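Putative secreted cellulose binding protein (PDB 4OY7) cleaves cellulose oxidatively with a single copper ion, as the catalytic domain of a lytic polysaccharide monooxygenase from a longer secreted protein. Local coordinates at residues Pro111-Lys120 against Trp131-Asn142; Cys14-Leu25 against Gly40-Phe48. All blocks are in the same frame, centred on the assembly; numbering follows the deposited sequence.

Both contacts belong to one lytic polysaccharide monooxygenase domain, but they share no strand or helix and lie on opposite sides of its centre, about 27 Å apart between centres. Contact 1 is a strand pair of the beta-sandwich, held mostly by backbone hydrogen bonds, with one sheet face turned inward and much of the other more exposed. Contact 2 lies farther out, in the helical region between the first strands, where short helices and a turn pack through leucines, aromatic faces and one tyrosine hydroxyl. Each is partly buried. Pro-111 of contact 1 directly follows the copper ligand His-110, and the Trp-47 side chain of contact 2 lies about 8 Å from that of His-1.

Contact 1: Pro111-Lys120 against Trp131-Asn142; sequences PGDFRVYLTK and WDDLELIQTVTN
Tyr-117 sits between Leu-136 and Trp-131. Methyl CD1 of Leu-136 lies over the middle of the Tyr-117 ring in a CH-pi contact, 3.9 Å from the centroid. On the other side the indole turns its edge to that ring, a T-shaped pair with the planes at 78° and Trp-131 CZ3 4.2 Å from Tyr-117 CZ. With CG anti to its own carbonyl carbon (chi1 -51°), the tyrosine ring lies across Leu-136, while its CB rests beside Leu-134 CD2. The indole NE1 is held by Val-63 O.

These residues belong to two antiparallel strands of the immunoglobulin-like beta-sandwich that forms the core of this enzyme family. Strand 134-141 lies at the sheet's edge; strand 112-119 also pairs with strand 168-178 on its other flank. A classic beta bulge interrupts the register: Ile-137 and Gln-138 both face Val-116, whose O takes a bond from Ile-137 N at 2.9 Å and a weak one from Gln-138 N. On the inward face, Phe-114 stacks on Trp-176, and Val-116 and Val-140 both pack on Trp-158.

Lys-120 runs outward along an extended chain. Its CB passes Asp-133 O, which also accepts from the lysine's backbone N; Lys-120 CG sits 3.6 Å from Glu-135 CG; CD moves on to Asp-132 O; CE again touches Glu-135 CG. At the tip Lys-120 NZ bonds Asp-132 O at 2.8 Å, from 40° above the carbonyl plane, and weakly reaches a water bound to Leu-134 O.

Far along the pair, Thr-141 OG1 donates to Asp-113 OD1 (2.8 Å) from above the carboxylate plane. Asn-142 closes this end by gripping Gly-112 twice: its OD1 accepts from Gly-112 N at 2.9 Å, and its backbone N bonds Gly-112 O.

Contact 2: Cys14-Leu25 against Gly40-Phe48; sequences CQLDAKTGTGAL and GATALYNWF
Gln-15 and Trp-47 each carry CG between the backbone N and the carbonyl carbon (chi1 78° and 59°), and a second bend at chi2 lays the glutamine chain over the indole. Gln-15 CG makes a CH-pi contact with the five-membered ring of Trp-47, 3.9 Å from the centroid, and the amide runs on nearly flat, 18° from the ring plane. Phe-48 CD2 lies against the opposite face, toward its rim. A water donates to Gln-15 OE1 and Leu-44 O, tying the amide to the end of helix 42-45. With an alanine here instead of Gln-15, the indole would probably lose the CG and amide packing from the face they lie on, and the water its bond to the amide oxygen, leaving Leu-44 O as its partner across this contact.

Leu-44 splits its methyls along the other helix: CD2 lies 3.9 Å from Cys-14 CB, CD1 4.1 Å from Ala-18 CB. Leu-25 comes in from the loop. Leu-25 CD1 presses tightly on Ala-41 CB, at 3.5 Å, and also lies over the Tyr-45 ring, 4.0 Å from the centroid. Tyr-45 OH reaches across to donate to Gly-23 O, at 2.6 Å, fastening the type I turn of Thr-20 to Gly-23.

Helix 30-39 borders both segments, through the Cys-14 to Cys-32 disulfide and through Leu-36 against Ala-41, while Trp-47 touches Val-3 just ahead of strand 4-6.

Contact 1: Pro111-Lys120 against Trp131-Asn142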
loop_
_atom_site.group_PDB
_atom_site.type_symbol
_atom_site.label_atom_id
_atom_site.label_comp_id
_atom_site.label_asym_id
_atom_site.label_seq_id
_atom_site.Cartn_x
_atom_site.Cartn_y
_atom_site.Cartn_z
ATOM N N PRO A 111 1.959 -18.004 1.292
ATOM C CA PRO A 111 3.243 -18.049 0.606
ATOM C C PRO A 111 3.252 -17.199 -0.701
ATOM O O PRO A 111 2.225 -17.020 -1.335
ATOM C CB PRO A 111 3.392 -19.531 0.279
ATOM C CG PRO A 111 1.989 -19.989 0.047
ATOM C CD PRO A 111 1.148 -19.206 1.030
ATOM N N GLY A 112 4.408 -16.645 -1.070
ATOM C CA GLY A 112 4.522 -15.835 -2.286
ATOM C C GLY A 112 5.589 -14.758 -2.219
ATOM O O GLY A 112 6.436 -14.751 -1.294
ATOM N N ASP A 113 5.553 -13.886 -3.230
ATOM C CA ASP A 113 6.513 -12.792 -3.441
ATOM C C ASP A 113 5.859 -11.461 -3.182
ATOM O O ASP A 113 4.685 -11.227 -3.563
ATOM C CB ASP A 113 6.988 -12.721 -4.902
ATOM C CG ASP A 113 7.857 -13.849 -5.322
ATOM O OD1 ASP A 113 8.341 -14.598 -4.478
ATOM O OD2 ASP A 113 8.062 -13.958 -6.556
ATOM N N PHE A 114 6.627 -10.541 -2.614
ATOM C CA PHE A 114 6.271 -9.150 -2.569
ATOM C C PHE A 114 7.074 -8.396 -3.618
ATOM O O PHE A 114 8.314 -8.313 -3.544
ATOM C CB PHE A 114 6.551 -8.609 -1.179
ATOM C CG PHE A 114 5.693 -9.219 -0.122
ATOM C CD1 PHE A 114 6.093 -10.361 0.554
ATOM C CD2 PHE A 114 4.475 -8.647 0.207
ATOM C CE1 PHE A 114 5.295 -10.941 1.537
ATOM C CE2 PHE A 114 3.664 -9.223 1.174
ATOM C CZ PHE A 114 4.068 -10.363 1.849
ATOM N N ARG A 115 6.364 -7.857 -4.602
ATOM C CA ARG A 115 6.991 -7.078 -5.686
ATOM C C ARG A 115 6.873 -5.644 -5.285
ATOM O O ARG A 115 5.740 -5.128 -5.189
ATOM C CB ARG A 115 6.265 -7.321 -6.998
ATOM C CG ARG A 115 6.405 -8.738 -7.503
ATOM C CD ARG A 115 5.542 -9.023 -8.691
ATOM N NE ARG A 115 5.566 -10.426 -9.096
ATOM C CZ ARG A 115 4.822 -10.921 -10.069
ATOM N NH1 ARG A 115 4.015 -10.119 -10.789
ATOM N NH2 ARG A 115 4.924 -12.219 -10.366
ATOM N N VAL A 116 8.021 -5.001 -5.103
ATOM C CA VAL A 116 8.088 -3.651 -4.550
ATOM C C VAL A 116 8.551 -2.664 -5.630
ATOM O O VAL A 116 9.618 -2.834 -6.223
ATOM C CB VAL A 116 9.032 -3.603 -3.334
ATOM C CG1 VAL A 116 9.117 -2.180 -2.776
ATOM C CG2 VAL A 116 8.622 -4.622 -2.244
ATOM N N TYR A 117 7.753 -1.620 -5.840
ATOM C CA TYR A 117 7.977 -0.599 -6.882
ATOM C C TYR A 117 8.021 0.821 -6.343
ATOM O O TYR A 117 7.325 1.157 -5.387
ATOM C CB TYR A 117 6.882 -0.644 -7.955
ATOM C CG TYR A 117 6.571 -1.981 -8.594
ATOM C CD1 TYR A 117 5.845 -2.953 -7.919
ATOM C CD2 TYR A 117 6.927 -2.229 -9.894
ATOM C CE1 TYR A 117 5.521 -4.165 -8.535
ATOM C CE2 TYR A 117 6.618 -3.424 -10.528
ATOM C CZ TYR A 117 5.890 -4.390 -9.847
ATOM O OH TYR A 117 5.618 -5.588 -10.511
ATOM N N LEU A 118 8.788 1.682 -7.001
ATOM C CA LEU A 118 8.862 3.101 -6.589
ATOM C C LEU A 118 8.586 3.986 -7.790
ATOM O O LEU A 118 9.066 3.728 -8.873
ATOM C CB LEU A 118 10.240 3.407 -6.044
ATOM C CG LEU A 118 10.541 4.817 -5.549
ATOM C CD1 LEU A 118 9.707 5.178 -4.317
ATOM C CD2 LEU A 118 12.029 4.912 -5.250
ATOM N N THR A 119 7.781 5.012 -7.575
ATOM C CA THR A 119 7.499 5.983 -8.601
ATOM C C THR A 119 8.788 6.656 -9.036
ATOM O O THR A 119 9.671 6.953 -8.244
ATOM C CB THR A 119 6.440 7.019 -8.170
ATOM O OG1 THR A 119 6.845 7.668 -6.950
ATOM C CG2 THR A 119 5.090 6.343 -8.022
ATOM N N LYS A 120 8.849 6.889 -10.336
ATOM C CA LYS A 120 10.033 7.481 -10.968
ATOM C C LYS A 120 10.255 8.922 -10.553
ATOM O O LYS A 120 9.320 9.650 -10.204
ATOM C CB LYS A 120 9.894 7.407 -12.477
ATOM C CG LYS A 120 9.892 5.995 -13.011
ATOM C CD LYS A 120 9.687 5.976 -14.510
ATOM C CE LYS A 120 9.598 4.554 -15.040
ATOM N NZ LYS A 120 9.234 4.479 -16.484
ATOM N N TRP A 131 1.418 2.126 -14.416
ATOM C CA TRP A 131 2.553 1.206 -14.485
ATOM C C TRP A 131 3.820 1.868 -15.057
ATOM O O TRP A 131 4.915 1.597 -14.591
ATOM C CB TRP A 131 2.176 -0.068 -15.280
ATOM C CG TRP A 131 1.150 -0.908 -14.587
ATOM C CD1 TRP A 131 -0.194 -0.924 -14.822
ATOM C CD2 TRP A 131 1.370 -1.785 -13.471
ATOM N NE1 TRP A 131 -0.812 -1.787 -13.962
ATOM C CE2 TRP A 131 0.124 -2.349 -13.134
ATOM C CE3 TRP A 131 2.506 -2.211 -12.778
ATOM C CZ2 TRP A 131 -0.019 -3.265 -12.091
ATOM C CZ3 TRP A 131 2.360 -3.117 -11.742
ATOM C CH2 TRP A 131 1.115 -3.634 -11.415
ATOM N N ASP A 132 3.694 2.746 -16.047
ATOM C CA ASP A 132 4.905 3.382 -16.606
ATOM C C ASP A 132 5.487 4.487 -15.729
ATOM O O ASP A 132 6.488 5.105 -16.083
ATOM C CB ASP A 132 4.689 3.867 -18.045
ATOM C CG ASP A 132 3.837 5.100 -18.151
ATOM O OD1 ASP A 132 3.159 5.479 -17.177
ATOM O OD2 ASP A 132 3.818 5.720 -19.261
ATOM N N ASP A 133 4.859 4.754 -14.602
ATOM C CA ASP A 133 5.437 5.656 -13.615
ATOM C C ASP A 133 6.161 4.902 -12.500
ATOM O O ASP A 133 6.706 5.542 -11.611
ATOM C CB ASP A 133 4.329 6.474 -12.982
ATOM C CG ASP A 133 3.555 7.245 -13.989
ATOM O OD1 ASP A 133 2.319 7.095 -14.005
ATOM O OD2 ASP A 133 4.188 7.992 -14.784
ATOM N N LEU A 134 6.154 3.574 -12.555
ATOM C CA LEU A 134 6.718 2.721 -11.486
ATOM C C LEU A 134 7.908 1.946 -11.971
ATOM O O LEU A 134 7.922 1.470 -13.120
ATOM C CB LEU A 134 5.678 1.720 -11.010
ATOM C CG LEU A 134 4.593 2.284 -10.098
ATOM C CD1 LEU A 134 3.456 1.281 -9.978
ATOM C CD2 LEU A 134 5.138 2.711 -8.739
ATOM N N GLU A 135 8.896 1.793 -11.074
ATOM C CA GLU A 135 10.061 0.935 -11.311
ATOM C C GLU A 135 10.150 -0.123 -10.211
ATOM O O GLU A 135 10.122 0.202 -9.017
ATOM C CB GLU A 135 11.347 1.769 -11.349
ATOM C CG GLU A 135 11.395 2.705 -12.538
ATOM C CD GLU A 135 12.684 3.503 -12.639
ATOM O OE1 GLU A 135 13.132 4.095 -11.617
ATOM O OE2 GLU A 135 13.209 3.595 -13.781
ATOM N N LEU A 136 10.238 -1.390 -10.632
ATOM C CA LEU A 136 10.471 -2.520 -9.745
ATOM C C LEU A 136 11.852 -2.410 -9.157
ATOM O O LEU A 136 12.843 -2.420 -9.892
ATOM C CB LEU A 136 10.363 -3.854 -10.498
ATOM C CG LEU A 136 10.556 -5.128 -9.658
ATOM C CD1 LEU A 136 9.429 -5.342 -8.637
ATOM C CD2 LEU A 136 10.699 -6.336 -10.579
ATOM N N ILE A 137 11.921 -2.311 -7.836
ATOM C CA ILE A 137 13.199 -2.100 -7.133
ATOM C C ILE A 137 13.608 -3.270 -6.232
ATOM O O ILE A 137 14.772 -3.405 -5.882
ATOM C CB ILE A 137 13.246 -0.745 -6.374
ATOM C CG1 ILE A 137 12.198 -0.614 -5.289
ATOM C CG2 ILE A 137 13.146 0.430 -7.360
ATOM C CD1 ILE A 137 12.453 0.599 -4.398
ATOM N N GLN A 138 12.670 -4.160 -5.921
ATOM C CA GLN A 138 12.943 -5.314 -5.084
ATOM C C GLN A 138 11.836 -6.354 -5.221
ATOM O O GLN A 138 10.671 -5.999 -5.360
ATOM C CB GLN A 138 13.134 -4.809 -3.636
ATOM C CG GLN A 138 12.774 -5.736 -2.520
ATOM C CD GLN A 138 12.857 -5.064 -1.161
ATOM O OE1 GLN A 138 11.930 -4.375 -0.712
ATOM N NE2 GLN A 138 13.951 -5.286 -0.508
ATOM N N THR A 139 12.181 -7.635 -5.210
ATOM C CA THR A 139 11.167 -8.677 -5.024
ATOM C C THR A 139 11.598 -9.492 -3.836
ATOM O O THR A 139 12.748 -9.871 -3.785
ATOM C CB THR A 139 10.926 -9.574 -6.264
ATOM O OG1 THR A 139 10.583 -8.746 -7.386
ATOM C CG2 THR A 139 9.786 -10.541 -6.037
ATOM N N VAL A 140 10.698 -9.708 -2.874
ATOM C CA VAL A 140 11.010 -10.402 -1.619
ATOM C C VAL A 140 10.210 -11.688 -1.569
ATOM O O VAL A 140 8.980 -11.667 -1.450
ATOM C CB VAL A 140 10.651 -9.532 -0.394
ATOM C CG1 VAL A 140 11.048 -10.220 0.910
ATOM C CG2 VAL A 140 11.320 -8.183 -0.543
ATOM N N THR A 141 10.912 -12.815 -1.629
ATOM C CA THR A 141 10.261 -14.110 -1.680
ATOM C C THR A 141 10.128 -14.693 -0.278
ATOM O O THR A 141 11.135 -14.930 0.405
ATOM C CB THR A 141 11.029 -15.055 -2.627
ATOM O OG1 THR A 141 11.114 -14.456 -3.939
ATOM C CG2 THR A 141 10.331 -16.413 -2.691
ATOM N N ASN A 142 8.891 -14.940 0.155
ATOM C CA ASN A 142 8.626 -15.594 1.448
ATOM C C ASN A 142 9.443 -15.042 2.627
ATOM O O ASN A 142 10.200 -15.772 3.292
ATOM C CB ASN A 142 8.828 -17.099 1.295
ATOM C CG ASN A 142 7.723 -17.740 0.514
ATOM O OD1 ASN A 142 6.551 -17.464 0.768
ATOM N ND2 ASN A 142 8.077 -18.603 -0.432
HETATM O O HOH W 1 11.797 4.771 -9.233
HETATM O O HOH W 2 8.139 1.402 -15.925
#

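Contact 2: Cys14-Leu25 against Gly40-Phe48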
loop_
_atom_site.group_PDB
_atom_site.type_symbol
_atom_site.label_atom_id
_atom_site.label_comp_id
_atom_site.label_asym_id
_atom_site.label_seq_id
_atom_site.Cartn_x
_atom_site.Cartn_y
_atom_site.Cartn_z
ATOM N N CYS A 14 -4.841 5.500 6.916
ATOM C CA CYS A 14 -6.103 6.163 7.125
ATOM C C CYS A 14 -6.873 5.528 8.282
ATOM O O CYS A 14 -7.502 6.232 9.091
ATOM C CB CYS A 14 -6.925 6.223 5.850
ATOM S SG CYS A 14 -6.392 7.544 4.709
ATOM N N GLN A 15 -6.798 4.216 8.402
ATOM C CA GLN A 15 -7.483 3.563 9.500
ATOM C C GLN A 15 -6.827 3.918 10.844
ATOM O O GLN A 15 -7.533 4.072 11.836
ATOM C CB GLN A 15 -7.626 2.066 9.250
ATOM C CG GLN A 15 -6.397 1.214 9.488
ATOM C CD GLN A 15 -6.276 0.713 10.920
ATOM O OE1 GLN A 15 -7.256 0.526 11.608
ATOM N NE2 GLN A 15 -5.050 0.446 11.341
ATOM N N LEU A 16 -5.500 4.077 10.881
ATOM C CA LEU A 16 -4.834 4.561 12.107
ATOM C C LEU A 16 -5.258 5.962 12.442
ATOM O O LEU A 16 -5.473 6.262 13.596
ATOM C CB LEU A 16 -3.311 4.558 11.999
ATOM C CG LEU A 16 -2.641 3.194 11.959
ATOM C CD1 LEU A 16 -1.148 3.439 11.756
ATOM C CD2 LEU A 16 -2.917 2.338 13.197
ATOM N N ASP A 17 -5.361 6.814 11.430
ATOM C CA ASP A 17 -5.838 8.188 11.616
ATOM C C ASP A 17 -7.288 8.265 12.099
ATOM O O ASP A 17 -7.655 9.213 12.787
ATOM C CB ASP A 17 -5.696 8.963 10.293
ATOM C CG ASP A 17 -6.009 10.421 10.431
ATOM O OD1 ASP A 17 -6.926 10.902 9.724
ATOM O OD2 ASP A 17 -5.324 11.086 11.234
ATOM N N ALA A 18 -8.114 7.284 11.739
ATOM C CA ALA A 18 -9.536 7.334 12.049
ATOM C C ALA A 18 -9.901 6.602 13.332
ATOM O O ALA A 18 -10.993 6.790 13.867
ATOM C CB ALA A 18 -10.358 6.789 10.897
ATOM N N LYS A 19 -8.983 5.790 13.834
ATOM C CA LYS A 19 -9.281 4.835 14.906
ATOM C C LYS A 19 -9.731 5.500 16.196
ATOM O O LYS A 19 -9.104 6.432 16.674
ATOM C CB LYS A 19 -8.040 3.980 15.185
ATOM C CG LYS A 19 -8.280 2.822 16.147
ATOM C CD LYS A 19 -7.512 1.588 15.715
ATOM C CE LYS A 19 -6.015 1.852 15.619
ATOM N NZ LYS A 19 -5.288 0.571 15.373
ATOM N N THR A 20 -10.831 5.012 16.765
ATOM C CA THR A 20 -11.292 5.464 18.071
ATOM C C THR A 20 -11.530 4.262 18.944
ATOM O O THR A 20 -11.645 3.143 18.447
ATOM C CB THR A 20 -12.610 6.259 18.003
ATOM O OG1 THR A 20 -13.692 5.369 17.684
ATOM C CG2 THR A 20 -12.534 7.369 16.971
ATOM N N GLY A 21 -11.646 4.495 20.238
ATOM C CA GLY A 21 -11.835 3.408 21.189
ATOM C C GLY A 21 -13.165 2.681 21.095
ATOM O O GLY A 21 -13.309 1.588 21.649
ATOM N N THR A 22 -14.148 3.315 20.455
ATOM C CA THR A 22 -15.472 2.709 20.258
ATOM C C THR A 22 -15.639 2.010 18.912
ATOM O O THR A 22 -16.664 1.389 18.678
ATOM C CB THR A 22 -16.571 3.766 20.325
ATOM O OG1 THR A 22 -16.384 4.706 19.272
ATOM C CG2 THR A 22 -16.551 4.462 21.661
ATOM N N GLY A 23 -14.665 2.152 18.024
ATOM C CA GLY A 23 -14.773 1.580 16.687
ATOM C C GLY A 23 -15.358 2.526 15.646
ATOM O O GLY A 23 -15.341 2.213 14.460
ATOM N N ALA A 24 -15.859 3.690 16.078
ATOM C CA ALA A 24 -16.234 4.739 15.136
ATOM C C ALA A 24 -14.988 5.176 14.393
ATOM O O ALA A 24 -13.882 5.023 14.895
ATOM C CB ALA A 24 -16.835 5.924 15.862
ATOM N N LEU A 25 -15.174 5.707 13.195
ATOM C CA LEU A 25 -14.060 6.171 12.383
ATOM C C LEU A 25 -14.118 7.674 12.225
ATOM O O LEU A 25 -15.038 8.190 11.606
ATOM C CB LEU A 25 -14.118 5.482 11.028
ATOM C CG LEU A 25 -13.831 3.974 11.128
ATOM C CD1 LEU A 25 -14.309 3.299 9.861
ATOM C CD2 LEU A 25 -12.364 3.671 11.385
ATOM N N GLY A 40 -16.656 4.703 1.949
ATOM C CA GLY A 40 -17.289 4.127 3.136
ATOM C C GLY A 40 -16.365 3.523 4.168
ATOM O O GLY A 40 -15.205 3.192 3.887
ATOM N N ALA A 41 -16.910 3.344 5.365
ATOM C CA ALA A 41 -16.179 2.859 6.538
ATOM C C ALA A 41 -15.690 1.420 6.365
ATOM O O ALA A 41 -14.683 1.034 6.984
ATOM C CB ALA A 41 -17.065 2.975 7.777
ATOM N N THR A 42 -16.416 0.639 5.571
ATOM C CA THR A 42 -16.094 -0.771 5.338
ATOM C C THR A 42 -14.646 -0.954 4.865
ATOM O O THR A 42 -13.976 -1.921 5.235
ATOM C CB THR A 42 -17.078 -1.379 4.315
ATOM O OG1 THR A 42 -18.405 -1.285 4.840
ATOM C CG2 THR A 42 -16.741 -2.850 3.990
ATOM N N ALA A 43 -14.177 -0.028 4.028
ATOM C CA ALA A 43 -12.783 -0.026 3.568
ATOM C C ALA A 43 -11.766 0.030 4.698
ATOM O O ALA A 43 -10.726 -0.594 4.610
ATOM C CB ALA A 43 -12.528 1.118 2.596
ATOM N N LEU A 44 -12.022 0.854 5.711
ATOM C CA LEU A 44 -11.112 0.965 6.857
ATOM C C LEU A 44 -11.216 -0.190 7.847
ATOM O O LEU A 44 -10.216 -0.569 8.470
ATOM C CB LEU A 44 -11.304 2.304 7.565
ATOM C CG LEU A 44 -11.051 3.512 6.658
ATOM C CD1 LEU A 44 -11.233 4.795 7.449
ATOM C CD2 LEU A 44 -9.664 3.442 6.055
ATOM N N TYR A 45 -12.412 -0.753 8.031
ATOM C CA TYR A 45 -12.516 -1.951 8.856
ATOM C C TYR A 45 -11.798 -3.102 8.166
ATOM O O TYR A 45 -11.275 -3.986 8.833
ATOM C CB TYR A 45 -13.961 -2.319 9.119
ATOM C CG TYR A 45 -14.672 -1.331 10.013
ATOM C CD1 TYR A 45 -14.198 -1.034 11.295
ATOM C CD2 TYR A 45 -15.836 -0.711 9.588
ATOM C CE1 TYR A 45 -14.895 -0.149 12.123
ATOM C CE2 TYR A 45 -16.509 0.195 10.391
ATOM C CZ TYR A 45 -16.045 0.461 11.656
ATOM O OH TYR A 45 -16.737 1.368 12.442
ATOM N N ASN A 46 -11.780 -3.072 6.835
ATOM C CA ASN A 46 -11.109 -4.111 6.022
ATOM C C ASN A 46 -9.918 -3.566 5.264
ATOM O O ASN A 46 -9.704 -3.909 4.133
ATOM C CB ASN A 46 -12.103 -4.700 5.025
ATOM C CG ASN A 46 -13.202 -5.484 5.708
ATOM O OD1 ASN A 46 -12.997 -6.641 6.128
ATOM N ND2 ASN A 46 -14.378 -4.892 5.788
ATOM N N TRP A 47 -9.138 -2.727 5.930
ATOM C CA TRP A 47 -7.990 -2.060 5.317
ATOM C C TRP A 47 -6.956 -2.977 4.632
ATOM O O TRP A 47 -6.258 -2.553 3.698
ATOM C CB TRP A 47 -7.308 -1.204 6.391
ATOM C CG TRP A 47 -6.816 -1.958 7.598
ATOM C CD1 TRP A 47 -7.488 -2.176 8.763
ATOM C CD2 TRP A 47 -5.532 -2.596 7.760
ATOM N NE1 TRP A 47 -6.711 -2.894 9.636
ATOM C CE2 TRP A 47 -5.504 -3.154 9.044
ATOM C CE3 TRP A 47 -4.412 -2.763 6.925
ATOM C CZ2 TRP A 47 -4.402 -3.865 9.525
ATOM C CZ3 TRP A 47 -3.310 -3.437 7.423
ATOM C CH2 TRP A 47 -3.322 -3.988 8.709
ATOM N N PHE A 48 -6.932 -4.229 5.065
ATOM C CA PHE A 48 -6.030 -5.266 4.577
ATOM C C PHE A 48 -6.549 -6.023 3.355
ATOM O O PHE A 48 -5.830 -6.854 2.806
ATOM C CB PHE A 48 -5.792 -6.266 5.723
ATOM C CG PHE A 48 -7.057 -6.616 6.479
ATOM C CD1 PHE A 48 -8.060 -7.376 5.879
ATOM C CD2 PHE A 48 -7.271 -6.146 7.778
ATOM C CE1 PHE A 48 -9.240 -7.680 6.546
ATOM C CE2 PHE A 48 -8.442 -6.460 8.450
ATOM C CZ PHE A 48 -9.422 -7.215 7.831
HETATM O O HOH W 3 -10.042 -0.576 11.394
#